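Local coordinates for protein Exo-1,3/1,4-beta-glucanase (Pseudoalteromonas sp., PDB 3UT0) that probably hydrolyses beta-1,3- and beta-1,4-linked glucans from their ends, as a glycoside hydrolase of family 3, at residues A[229-234]-A[262-267]; A[300-305]-A[673-678]; A[648-653]-A[699-704]; A[726-731]-A[787-792]; A[734-739]-A[777-782]. One frame throughout, in Å; residues are numbered along the deposited sequence.

Interaction 1. Residues A[229-234]-A[262-267]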
# COMPACT_ATOMS: atom_id res chain seq x y z
N ARG A 229 4.49 0.46 -5.03
CA ARG A 229 5.46 1.55 -4.90
C ARG A 229 6.01 1.93 -6.26
O ARG A 229 7.10 2.48 -6.39
CB ARG A 229 6.61 1.17 -3.96
CG ARG A 229 6.16 0.68 -2.59
CD ARG A 229 7.32 0.65 -1.62
NE ARG A 229 6.91 0.11 -0.34
CZ ARG A 229 7.69 0.11 0.74
NH1 ARG A 229 8.94 0.55 0.64
NH2 ARG A 229 7.25 -0.41 1.88
N GLY A 230 5.24 1.62 -7.29
CA GLY A 230 5.65 1.82 -8.67
C GLY A 230 5.38 3.25 -9.11
O GLY A 230 5.45 4.19 -8.32
N ASN A 231 5.25 3.41 -10.42
CA ASN A 231 5.15 4.69 -11.08
C ASN A 231 3.75 4.95 -11.62
O ASN A 231 3.20 4.09 -12.30
CB ASN A 231 6.15 4.78 -12.23
CG ASN A 231 6.32 6.19 -12.75
OD1 ASN A 231 6.04 7.16 -12.04
ND2 ASN A 231 6.71 6.31 -14.01
N THR A 232 3.13 6.02 -11.19
CA THR A 232 1.79 6.33 -11.66
C THR A 232 1.82 7.27 -12.84
O THR A 232 2.11 8.45 -12.68
CB THR A 232 0.95 6.94 -10.53
OG1 THR A 232 0.86 5.98 -9.48
CG2 THR A 232 -0.43 7.32 -11.03
N LEU A 233 1.45 6.77 -14.02
CA LEU A 233 1.60 7.56 -15.24
C LEU A 233 0.26 8.09 -15.67
O LEU A 233 -0.56 7.37 -16.23
CB LEU A 233 2.15 6.67 -16.35
CG LEU A 233 3.62 6.90 -16.68
CD1 LEU A 233 4.11 5.89 -17.71
CD2 LEU A 233 3.81 8.31 -17.17
N ILE A 234 0.01 9.35 -15.34
CA ILE A 234 -1.29 9.96 -15.61
C ILE A 234 -1.18 11.49 -15.52
O ILE A 234 -0.30 12.00 -14.83
CB ILE A 234 -2.35 9.45 -14.59
CG1 ILE A 234 -3.76 9.66 -15.13
CG2 ILE A 234 -2.13 10.06 -13.19
CD1 ILE A 234 -4.81 8.98 -14.27
N PHE A 262 3.93 6.08 -1.24
CA PHE A 262 5.21 5.54 -1.69
C PHE A 262 5.49 5.66 -3.18
O PHE A 262 6.64 5.75 -3.60
CB PHE A 262 5.29 4.03 -1.39
CG PHE A 262 5.66 3.69 0.03
CD1 PHE A 262 6.87 4.08 0.53
CD2 PHE A 262 4.83 2.92 0.83
CE1 PHE A 262 7.25 3.74 1.81
CE2 PHE A 262 5.22 2.57 2.10
CZ PHE A 262 6.43 3.00 2.60
N ASN A 263 4.44 5.65 -3.98
CA ASN A 263 4.62 5.64 -5.42
C ASN A 263 5.21 6.93 -5.94
O ASN A 263 5.23 7.96 -5.25
CB ASN A 263 3.28 5.35 -6.10
CG ASN A 263 2.23 6.41 -5.76
OD1 ASN A 263 1.73 6.42 -4.64
ND2 ASN A 263 1.89 7.26 -6.71
N SER A 264 5.62 6.90 -7.20
CA SER A 264 6.02 8.12 -7.89
C SER A 264 4.88 8.52 -8.78
O SER A 264 4.01 7.72 -9.10
CB SER A 264 7.29 7.88 -8.71
OG SER A 264 7.15 6.84 -9.67
N TRP A 265 4.87 9.80 -9.15
CA TRP A 265 3.94 10.31 -10.13
C TRP A 265 4.74 10.84 -11.30
O TRP A 265 5.58 11.72 -11.13
CB TRP A 265 3.07 11.42 -9.54
CG TRP A 265 2.17 12.09 -10.52
CD1 TRP A 265 1.37 11.46 -11.43
CD2 TRP A 265 1.96 13.49 -10.69
NE1 TRP A 265 0.68 12.39 -12.16
CE2 TRP A 265 1.03 13.65 -11.74
CE3 TRP A 265 2.48 14.64 -10.08
CZ2 TRP A 265 0.59 14.90 -12.17
CZ3 TRP A 265 2.06 15.87 -10.52
CH2 TRP A 265 1.12 16.00 -11.56
N ASN A 266 4.52 10.24 -12.47
CA ASN A 266 5.23 10.56 -13.69
C ASN A 266 6.74 10.66 -13.42
O ASN A 266 7.39 11.62 -13.81
CB ASN A 266 4.70 11.86 -14.30
CG ASN A 266 3.23 11.73 -14.73
OD1 ASN A 266 2.74 10.65 -15.03
ND2 ASN A 266 2.53 12.86 -14.76
N GLY A 267 7.26 9.69 -12.69
CA GLY A 267 8.69 9.56 -12.43
C GLY A 267 9.20 10.22 -11.15
O GLY A 267 10.29 9.88 -10.68
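Arg229 stacking on Phe262 and a short parallel strand pairing, 231-232 beside 264-265, join two loops of the glycoside hydrolase family 3 N-terminal domain, each following a strand of its parallel sheet. The Arg229 guanidinium lies flat over the Phe262 ring, planes 9° apart, in a cation-pi contact with Arg229 CZ 3.7 Å from the Phe262 ring centroid. Its chain, extended from CG to NE, runs alongside the ring so that CD also touches the face, and NH2 continues to a salt bridge with Glu494. An alanine here would be likely to leave Glu494 without its cationic mate and the Phe262 face without its cover. Beyond the stack, Gly230 O receives Ser264 N and Thr232 N reaches Ser264 O at 2.8 Å. Asn231 OD1 is gripped twice, by Ser264 OG (2.6 Å) from above the carbonyl plane and by Gly267 N (2.9 Å). Ile234 O likewise takes Trp265 NE1 (2.9 Å) and Asn266 ND2 (3.0 Å) from opposite faces of its plane, while Asn266 OD1 accepts Ile234 N on a lone pair. Helix 236-243 packs against Ile234 and Trp265, and strand 268-269 pairs antiparallel with 264-265 to complete the small sheet.

Interaction 2. Residues A[300-305]-A[673-678]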
# COMPACT_ATOMS: atom_id res chain seq x y z
N PHE A 300 13.54 7.18 0.05
CA PHE A 300 13.42 7.04 -1.40
C PHE A 300 13.40 8.35 -2.17
O PHE A 300 13.43 8.36 -3.40
CB PHE A 300 12.20 6.20 -1.76
CG PHE A 300 12.23 4.81 -1.20
CD1 PHE A 300 12.96 3.82 -1.85
CD2 PHE A 300 11.51 4.46 -0.07
CE1 PHE A 300 12.99 2.52 -1.35
CE2 PHE A 300 11.54 3.16 0.41
CZ PHE A 300 12.28 2.19 -0.22
N VAL A 301 13.36 9.46 -1.44
CA VAL A 301 13.34 10.77 -2.05
C VAL A 301 14.72 11.17 -2.57
O VAL A 301 15.73 10.85 -1.94
CB VAL A 301 12.82 11.79 -1.02
CG1 VAL A 301 12.80 13.19 -1.60
CG2 VAL A 301 11.41 11.40 -0.62
N GLU A 302 14.77 11.86 -3.71
CA GLU A 302 16.04 12.26 -4.33
C GLU A 302 16.86 13.14 -3.39
O GLU A 302 16.33 14.12 -2.85
CB GLU A 302 15.84 12.99 -5.65
CG GLU A 302 14.54 13.73 -5.78
CD GLU A 302 14.46 14.49 -7.09
OE1 GLU A 302 15.51 14.67 -7.74
OE2 GLU A 302 13.33 14.78 -7.53
N GLY A 303 18.11 12.76 -3.13
CA GLY A 303 18.97 13.57 -2.29
C GLY A 303 18.87 13.18 -0.83
O GLY A 303 19.50 13.78 0.03
N CYS A 304 17.91 12.32 -0.53
CA CYS A 304 17.68 11.84 0.83
C CYS A 304 18.26 10.45 1.12
O CYS A 304 18.64 9.72 0.21
CB CYS A 304 16.18 11.83 1.11
SG CYS A 304 15.43 13.46 0.98
N ASP A 305 18.32 10.12 2.40
CA ASP A 305 18.65 8.76 2.87
C ASP A 305 17.93 8.46 4.19
O ASP A 305 17.04 9.21 4.58
CB ASP A 305 20.17 8.58 2.97
CG ASP A 305 20.82 9.58 3.91
OD1 ASP A 305 20.31 9.77 5.03
OD2 ASP A 305 21.81 10.22 3.50
N SER A 673 24.21 18.09 -8.00
CA SER A 673 24.15 17.99 -9.46
C SER A 673 23.55 16.70 -10.00
O SER A 673 22.75 16.74 -10.94
CB SER A 673 25.53 18.21 -10.08
OG SER A 673 25.96 19.55 -9.90
N LEU A 674 23.94 15.57 -9.43
CA LEU A 674 23.48 14.28 -9.93
C LEU A 674 23.00 13.42 -8.78
O LEU A 674 23.78 13.04 -7.91
CB LEU A 674 24.62 13.57 -10.67
CG LEU A 674 24.30 12.21 -11.27
CD1 LEU A 674 23.03 12.29 -12.13
CD2 LEU A 674 25.49 11.68 -12.10
N LEU A 675 21.72 13.08 -8.80
CA LEU A 675 21.16 12.31 -7.69
C LEU A 675 20.70 10.95 -8.17
O LEU A 675 20.08 10.84 -9.22
CB LEU A 675 19.97 13.06 -7.09
CG LEU A 675 20.22 14.54 -6.79
CD1 LEU A 675 18.96 15.19 -6.20
CD2 LEU A 675 21.39 14.68 -5.83
N MET A 676 21.00 9.91 -7.39
CA MET A 676 20.59 8.56 -7.74
C MET A 676 19.67 8.02 -6.67
O MET A 676 19.97 8.12 -5.48
CB MET A 676 21.81 7.62 -7.89
CG MET A 676 21.41 6.14 -8.07
SD MET A 676 22.79 4.97 -8.27
CE MET A 676 23.25 4.74 -6.55
N GLN A 677 18.57 7.43 -7.10
CA GLN A 677 17.67 6.75 -6.19
C GLN A 677 17.31 5.37 -6.72
O GLN A 677 17.76 4.99 -7.80
CB GLN A 677 16.40 7.57 -5.97
CG GLN A 677 16.43 8.39 -4.71
CD GLN A 677 16.44 7.55 -3.46
OE1 GLN A 677 16.18 6.34 -3.49
NE2 GLN A 677 16.76 8.18 -2.33
N SER A 678 16.52 4.62 -5.96
CA SER A 678 16.04 3.34 -6.44
C SER A 678 14.58 3.44 -6.87
O SER A 678 13.80 4.17 -6.26
CB SER A 678 16.23 2.25 -5.39
OG SER A 678 15.45 2.54 -4.24
O HOH W 1 13.21 6.83 -5.49
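Val301 to Cys304 form a type II beta turn that faces strand 674-678, with the alpha carbons of Gly303 and Leu675 6.0 Å apart and no strand pairing between them. Cys304 N closes the turn onto Val301 O. That oxygen is also the acceptor for Gln677 NE2 (2.9 Å), a bent bond, 131° at the hydrogen, arriving from the opposite face of the carbonyl plane to Cys304 N. The Gln677 chain folds back at chi2 (-66°), which brings its amide over the Phe300 carbonyl and lets OE1 accept Ser678 N at 3.0 Å; NE2 also binds Lys299 O. A water donates to both Phe300 O (2.6 Å) and Ser678 O (2.8 Å), bridging the backbones. Ser678 OG sits in plane at the edge of the Phe300 ring, 3.7 Å from CD1. Leu675 CD1 meets Glu302 OE1 at 3.8 Å, the two side chains crossing at about a right angle, and that carboxylate oxygen has Arg693 and Asn691 as polar partners. The buried contact therefore joins the N-terminal family 3 region to the galactose-binding-like region through one amide fixed at both ends and a shared water, with few apolar touches.

Interaction 3. Residues A[648-653]-A[699-704]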
# COMPACT_ATOMS: atom_id res chain seq x y z
N THR A 648 30.30 -0.87 -10.60
CA THR A 648 29.91 0.17 -9.67
C THR A 648 29.30 1.33 -10.44
O THR A 648 29.56 1.50 -11.63
CB THR A 648 31.13 0.71 -8.90
OG1 THR A 648 30.74 1.84 -8.12
CG2 THR A 648 32.22 1.15 -9.87
N TRP A 649 28.47 2.13 -9.77
CA TRP A 649 28.02 3.39 -10.35
C TRP A 649 29.06 4.45 -10.07
O TRP A 649 29.83 4.35 -9.12
CB TRP A 649 26.68 3.84 -9.76
CG TRP A 649 25.55 2.87 -9.96
CD1 TRP A 649 25.03 2.02 -9.02
CD2 TRP A 649 24.82 2.63 -11.17
NE1 TRP A 649 24.02 1.28 -9.57
CE2 TRP A 649 23.87 1.62 -10.88
CE3 TRP A 649 24.88 3.15 -12.47
CZ2 TRP A 649 22.99 1.14 -11.84
CZ3 TRP A 649 24.00 2.68 -13.40
CH2 TRP A 649 23.06 1.69 -13.09
N GLN A 650 29.11 5.46 -10.94
CA GLN A 650 29.99 6.60 -10.76
C GLN A 650 29.17 7.84 -11.03
O GLN A 650 28.47 7.92 -12.04
CB GLN A 650 31.18 6.60 -11.72
CG GLN A 650 32.28 5.62 -11.42
CD GLN A 650 33.57 5.96 -12.15
OE1 GLN A 650 33.71 7.03 -12.74
NE2 GLN A 650 34.53 5.04 -12.11
N LEU A 651 29.28 8.80 -10.12
CA LEU A 651 28.54 10.04 -10.26
C LEU A 651 29.55 11.17 -10.24
O LEU A 651 30.22 11.39 -9.24
CB LEU A 651 27.53 10.18 -9.13
CG LEU A 651 26.27 9.31 -9.18
CD1 LEU A 651 26.56 7.85 -8.90
CD2 LEU A 651 25.21 9.83 -8.20
N ALA A 652 29.66 11.88 -11.35
CA ALA A 652 30.72 12.87 -11.49
C ALA A 652 30.16 14.22 -11.83
O ALA A 652 29.49 14.39 -12.84
CB ALA A 652 31.73 12.42 -12.55
N ASP A 653 30.43 15.21 -10.99
CA ASP A 653 29.99 16.57 -11.26
C ASP A 653 31.16 17.44 -11.67
O ASP A 653 32.25 16.94 -11.94
CB ASP A 653 29.25 17.18 -10.05
CG ASP A 653 29.99 16.96 -8.74
OD1 ASP A 653 31.24 17.00 -8.73
OD2 ASP A 653 29.31 16.73 -7.72
N SER A 699 28.01 7.06 -14.82
CA SER A 699 28.51 5.91 -15.56
C SER A 699 28.29 4.61 -14.80
O SER A 699 28.35 4.57 -13.57
CB SER A 699 29.98 6.10 -15.99
OG SER A 699 30.82 6.45 -14.90
N LEU A 700 27.99 3.55 -15.55
CA LEU A 700 28.07 2.21 -15.01
C LEU A 700 29.46 1.71 -15.39
O LEU A 700 29.77 1.56 -16.58
CB LEU A 700 26.97 1.35 -15.61
CG LEU A 700 26.93 -0.12 -15.21
CD1 LEU A 700 26.96 -0.23 -13.72
CD2 LEU A 700 25.69 -0.82 -15.78
N SER A 701 30.31 1.50 -14.39
CA SER A 701 31.74 1.31 -14.60
C SER A 701 32.30 0.02 -14.03
O SER A 701 31.80 -0.51 -13.04
CB SER A 701 32.50 2.48 -13.99
OG SER A 701 32.00 3.71 -14.45
N TYR A 702 33.36 -0.47 -14.65
CA TYR A 702 34.12 -1.59 -14.12
C TYR A 702 35.03 -1.05 -13.01
O TYR A 702 35.60 0.04 -13.14
CB TYR A 702 34.93 -2.27 -15.24
CG TYR A 702 34.08 -2.92 -16.33
CD1 TYR A 702 33.67 -4.24 -16.21
CD2 TYR A 702 33.68 -2.21 -17.45
CE1 TYR A 702 32.89 -4.84 -17.19
CE2 TYR A 702 32.90 -2.80 -18.43
CZ TYR A 702 32.51 -4.12 -18.30
OH TYR A 702 31.74 -4.73 -19.26
N LEU A 703 35.17 -1.79 -11.91
CA LEU A 703 36.10 -1.41 -10.85
C LEU A 703 37.54 -1.49 -11.36
O LEU A 703 38.38 -0.66 -11.04
CB LEU A 703 35.92 -2.30 -9.62
CG LEU A 703 34.94 -1.85 -8.52
CD1 LEU A 703 35.17 -0.38 -8.17
CD2 LEU A 703 33.51 -2.09 -8.92
N GLU A 704 37.81 -2.51 -12.17
CA GLU A 704 39.10 -2.64 -12.85
C GLU A 704 38.88 -2.75 -14.36
O GLU A 704 38.22 -3.69 -14.83
CB GLU A 704 39.85 -3.87 -12.33
CG GLU A 704 40.12 -3.84 -10.84
CD GLU A 704 40.80 -5.10 -10.35
OE1 GLU A 704 40.65 -6.15 -11.00
OE2 GLU A 704 41.50 -5.02 -9.31
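Thr648 pairs with Ser701 at the start of the contact, its N and O each hydrogen-bonded to the opposite backbone, Ser701 N to Thr648 O being nearly straight at 171°. Its CG2 leans on Leu703 CD2 (3.6 Å), just where the second chain turns a corner. With OG1 anti to the backbone N (chi1 173°), the hydroxyl turns the other way and donates to Trp649 O within its own strand. Trp649 follows, opposite Leu700 in a non-hydrogen-bonded antiparallel pair, and the indole carries Leu700 CD1 over one face, 4.2 Å from the centroid of the six-membered ring. Phe639 meets the same indole edge-to-face and Phe690 meets it with planes at about 60°, so the tryptophan belongs to a larger aromatic cluster. Gln650 then closes a second hydrogen-bonded pair, its N and O binding Ser699 O and N, both at 2.9 Å. Its extended chain lies across the two serine hydroxyls, with CB 3.2 Å from Ser699 OG, while Ser701 OG binds Asp781 on the next strand. In this six-stranded antiparallel sheet of the galactose-binding-like region the two faces thus differ: Trp649, Leu651 and Leu700 make one apolar, with Trp649 and Leu651 meeting Met676 of the facing sheet, whereas Thr648, Gln650, Ser699 and Ser701 make the other largely polar.

Interaction 4. Residues A[726-731]-A[787-792]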
# COMPACT_ATOMS: atom_id res chain seq x y z
N ALA A 726 12.36 14.72 -20.79
CA ALA A 726 13.35 14.84 -21.85
C ALA A 726 14.33 15.98 -21.58
O ALA A 726 13.93 17.05 -21.12
CB ALA A 726 12.68 15.05 -23.18
N PRO A 727 15.62 15.76 -21.86
CA PRO A 727 16.65 16.76 -21.58
C PRO A 727 16.51 17.99 -22.47
O PRO A 727 16.63 17.89 -23.69
CB PRO A 727 17.95 16.02 -21.88
CG PRO A 727 17.57 14.97 -22.84
CD PRO A 727 16.17 14.57 -22.53
N GLU A 728 16.27 19.15 -21.85
CA GLU A 728 16.10 20.40 -22.57
C GLU A 728 17.38 20.84 -23.27
O GLU A 728 17.35 21.32 -24.40
CB GLU A 728 15.64 21.50 -21.61
CG GLU A 728 14.41 21.14 -20.81
CD GLU A 728 14.08 22.19 -19.77
OE1 GLU A 728 14.80 23.21 -19.71
OE2 GLU A 728 13.10 21.99 -19.02
N GLN A 729 18.51 20.66 -22.59
CA GLN A 729 19.80 21.08 -23.11
C GLN A 729 20.51 19.92 -23.80
O GLN A 729 21.73 19.93 -23.96
CB GLN A 729 20.68 21.63 -21.99
CG GLN A 729 21.17 23.05 -22.21
CD GLN A 729 20.10 24.09 -21.94
OE1 GLN A 729 18.96 23.94 -22.37
NE2 GLN A 729 20.47 25.15 -21.24
N GLY A 730 19.74 18.91 -24.20
CA GLY A 730 20.31 17.73 -24.82
C GLY A 730 21.03 16.83 -23.83
O GLY A 730 21.27 17.21 -22.68
N ALA A 731 21.37 15.63 -24.29
CA ALA A 731 22.03 14.65 -23.44
C ALA A 731 22.73 13.62 -24.31
O ALA A 731 22.35 13.41 -25.47
CB ALA A 731 21.03 13.98 -22.52
N SER A 787 24.52 15.08 -19.26
CA SER A 787 23.47 16.08 -19.42
C SER A 787 23.50 17.15 -18.33
O SER A 787 24.13 16.97 -17.27
CB SER A 787 22.10 15.40 -19.39
OG SER A 787 21.11 16.24 -19.94
N GLN A 788 22.81 18.26 -18.59
CA GLN A 788 22.66 19.34 -17.62
C GLN A 788 21.29 19.28 -16.93
O GLN A 788 21.07 19.91 -15.91
CB GLN A 788 22.77 20.70 -18.32
CG GLN A 788 23.85 20.80 -19.36
CD GLN A 788 23.82 22.12 -20.09
OE1 GLN A 788 23.43 23.14 -19.53
NE2 GLN A 788 24.22 22.10 -21.36
N ASN A 789 20.38 18.52 -17.53
CA ASN A 789 18.98 18.56 -17.14
C ASN A 789 18.23 17.39 -17.73
O ASN A 789 17.90 17.39 -18.91
CB ASN A 789 18.37 19.88 -17.60
CG ASN A 789 16.99 20.09 -17.06
OD1 ASN A 789 16.00 19.82 -17.73
ND2 ASN A 789 16.92 20.58 -15.84
N LEU A 790 17.97 16.39 -16.91
CA LEU A 790 17.44 15.14 -17.41
C LEU A 790 16.87 14.35 -16.25
O LEU A 790 17.34 14.47 -15.12
CB LEU A 790 18.57 14.35 -18.10
CG LEU A 790 18.25 12.90 -18.47
CD1 LEU A 790 17.15 12.84 -19.51
CD2 LEU A 790 19.52 12.13 -18.94
N SER A 791 15.85 13.54 -16.53
CA SER A 791 15.29 12.68 -15.51
C SER A 791 14.88 11.34 -16.08
O SER A 791 14.01 11.26 -16.95
CB SER A 791 14.12 13.36 -14.80
OG SER A 791 14.53 14.60 -14.29
N LEU A 792 15.48 10.28 -15.56
CA LEU A 792 15.26 8.98 -16.15
C LEU A 792 15.55 7.87 -15.17
O LEU A 792 16.08 8.11 -14.08
CB LEU A 792 16.12 8.82 -17.42
CG LEU A 792 17.63 9.01 -17.35
CD1 LEU A 792 18.32 7.92 -16.54
CD2 LEU A 792 18.14 8.97 -18.77
O HOH W 2 19.52 19.03 -20.65
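Ser787 OG donates to Gly730 O at 2.9 Å, the direct hydrogen bond of this contact, placing residues 726-731 against the start of segment 787-792. The hydroxyl is put there by a chi1 of -162°, which sets OG beside the carbonyl carbon, and it also accepts a weak bond from Asn789 N. A water adds a second polar link: it accepts from Gln729 N (2.7 Å) and donates to Asn789 O (2.9 Å) and to Gly730 O. Residues Pro727 to Gly730 form a type I beta turn, and the Pro727 alpha carbon makes a CA-H...O contact of 3.0 Å with Asn789 O. Apolar touches follow on the inner side, where Pro727 CD rests on Leu790 CD1 (3.6 Å), the two side chains lying side by side, and Ala731 CB approaches Leu790 CD2. Phe748 packs on both Pro727 and Ala731. On the exposed side, the amides of Gln729 and Gln788 stand 86° apart, with Gln729 CG 3.3 Å from Gln788 NE2. An alanine in place of Gln788 would probably uncover the aliphatic part of Gln729 and set that chain free to turn. Within the galactose-binding-like region, the turn is thus held where strand 779-787 passes into strand 790-800, between the two sheets, by one hydroxyl on a backbone carbonyl and a water that joins one backbone N-H to two carbonyls.

Interaction 5. Residues A[734-739]-A[777-782]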
# COMPACT_ATOMS: atom_id res chain seq x y z
N GLN A 734 26.86 7.36 -24.09
CA GLN A 734 28.04 6.68 -24.61
C GLN A 734 28.10 5.24 -24.12
O GLN A 734 27.62 4.94 -23.03
CB GLN A 734 29.31 7.44 -24.23
CG GLN A 734 29.50 8.70 -25.05
CD GLN A 734 30.47 9.69 -24.40
OE1 GLN A 734 30.39 9.94 -23.20
NE2 GLN A 734 31.39 10.24 -25.19
N VAL A 735 28.66 4.35 -24.93
CA VAL A 735 28.68 2.93 -24.58
C VAL A 735 30.07 2.34 -24.78
O VAL A 735 30.69 2.56 -25.83
CB VAL A 735 27.64 2.14 -25.40
CG1 VAL A 735 27.72 0.66 -25.10
CG2 VAL A 735 26.24 2.65 -25.10
N MET A 736 30.54 1.60 -23.78
CA MET A 736 31.84 0.92 -23.83
C MET A 736 32.98 1.88 -24.10
O MET A 736 33.47 1.97 -25.22
CB MET A 736 31.84 -0.19 -24.90
CG MET A 736 30.90 -1.33 -24.58
SD MET A 736 31.26 -2.02 -22.96
CE MET A 736 29.97 -3.27 -22.88
N CYS A 737 33.39 2.59 -23.06
CA CYS A 737 34.39 3.64 -23.17
C CYS A 737 35.70 3.28 -22.48
O CYS A 737 35.74 2.37 -21.65
CB CYS A 737 33.84 4.95 -22.60
SG CYS A 737 32.26 5.48 -23.31
N SER A 738 36.76 4.00 -22.81
CA SER A 738 38.08 3.64 -22.31
C SER A 738 38.96 4.86 -22.11
O SER A 738 40.14 4.83 -22.44
CB SER A 738 38.77 2.71 -23.31
OG SER A 738 39.03 3.38 -24.54
N GLU A 739 38.37 5.93 -21.58
CA GLU A 739 39.07 7.21 -21.41
C GLU A 739 39.37 7.90 -22.74
O GLU A 739 39.18 9.11 -22.88
CB GLU A 739 40.36 7.08 -20.60
CG GLU A 739 40.21 6.42 -19.25
CD GLU A 739 41.55 6.19 -18.58
OE1 GLU A 739 42.55 6.76 -19.05
OE2 GLU A 739 41.60 5.43 -17.58
N GLN A 777 40.99 -0.23 -26.76
CA GLN A 777 41.45 -0.13 -25.36
C GLN A 777 40.52 -0.81 -24.35
O GLN A 777 39.34 -1.03 -24.65
CB GLN A 777 41.65 1.35 -24.98
CG GLN A 777 42.71 2.05 -25.80
CD GLN A 777 44.03 1.31 -25.79
OE1 GLN A 777 44.61 1.08 -24.73
NE2 GLN A 777 44.51 0.92 -26.97
N PRO A 778 41.06 -1.19 -23.17
CA PRO A 778 40.27 -1.80 -22.08
C PRO A 778 39.17 -0.86 -21.58
O PRO A 778 39.42 0.33 -21.45
CB PRO A 778 41.29 -2.01 -20.96
CG PRO A 778 42.45 -1.13 -21.32
CD PRO A 778 42.49 -1.12 -22.82
N ILE A 779 38.00 -1.41 -21.29
CA ILE A 779 36.80 -0.63 -21.01
C ILE A 779 36.71 -0.19 -19.55
O ILE A 779 36.90 -0.99 -18.64
CB ILE A 779 35.52 -1.40 -21.44
CG1 ILE A 779 35.49 -1.57 -22.95
CG2 ILE A 779 34.26 -0.70 -20.98
CD1 ILE A 779 35.66 -0.27 -23.68
N THR A 780 36.43 1.09 -19.33
CA THR A 780 36.30 1.58 -17.97
C THR A 780 34.87 2.06 -17.65
O THR A 780 34.41 1.89 -16.53
CB THR A 780 37.37 2.62 -17.65
OG1 THR A 780 37.40 2.83 -16.24
CG2 THR A 780 37.07 3.92 -18.36
N ASP A 781 34.17 2.59 -18.64
CA ASP A 781 32.76 2.91 -18.47
C ASP A 781 31.89 2.15 -19.45
O ASP A 781 31.88 2.46 -20.64
CB ASP A 781 32.50 4.40 -18.66
CG ASP A 781 33.10 5.24 -17.56
OD1 ASP A 781 33.54 4.66 -16.55
OD2 ASP A 781 33.11 6.48 -17.73
N ALA A 782 31.17 1.16 -18.93
CA ALA A 782 30.32 0.31 -19.76
C ALA A 782 29.16 1.12 -20.32
O ALA A 782 28.71 0.89 -21.45
CB ALA A 782 29.80 -0.86 -18.96
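Cys737 O is gripped by two successive amides of the opposite chain, Thr780 N at 2.7 Å and, weakly, Asp781 N at 3.4 Å. Two residues facing one is the mark of a classic beta bulge, here at Thr780 and Asp781. The same oxygen also receives a CA-H...O contact from Ile779 CA (3.2 Å). The return bond, Cys737 N to Asp781 O at 2.9 Å, completes the antiparallel hydrogen-bonded pair, and Met736 N adds a bond to Ala782 O, reaching it from well above the carbonyl plane although the N-H itself points almost straight, at 167°.

Met736 has positive phi at the corner of its chain. Its side chain, bent at chi2 (-55°), carries SD to Ile779 CG2 (3.8 Å), the two side chains crossing at about a right angle, with Ala782 CB a looser neighbour of the sulfur. Ile779 CD1 meanwhile lies against the Met736 carbonyl carbon at 3.5 Å. On the side of Cys737 and Asp781 their CB atoms approach each other, while Cys737 SG is tied to Cys742 in a disulfide. The Asp781 carboxylate has partners beyond the pair, Ser701 at OD1 and, in a salt bridge, Arg784 at OD2. Farther along, Ser738 CB packs close to Pro778 O, and its OG sits beside Gln777 CB.

In the six-stranded antiparallel sheet of the galactose-binding-like region, strand 731-737 is thereby joined to strand 779-787, with strand 742-747 on its other flank; strand 696-702 borders 779-787 in turn, and Tyr702 packs on Ile779 and Ala782.

Overall arrangement
Interactions 3, 4 and 5 lie within the galactose-binding-like region, interaction 1 within the family 3 N-terminal region, and interaction 2 joins the two. Interactions 1 and 2, centres 16 Å apart, touch where Arg229 NH1 packs on Phe300 CE2 at 3.7 Å. Interaction 2 meets interaction 3 across the two sheets, Met676 SD lying 3.8 Å from Trp649 CD1. Interactions 3 and 5 share one sheet, and Ser701 OG probably hydrogen-bonds Asp781 OD1 at 2.8 Å. Interaction 5 is nested in the loop closed by interaction 4. No contact reaches the calcium site; the Ile234 side chain of interaction 1 is about 14 Å from the bound ion and about 10 Å from that of Asn594, which binds calcium.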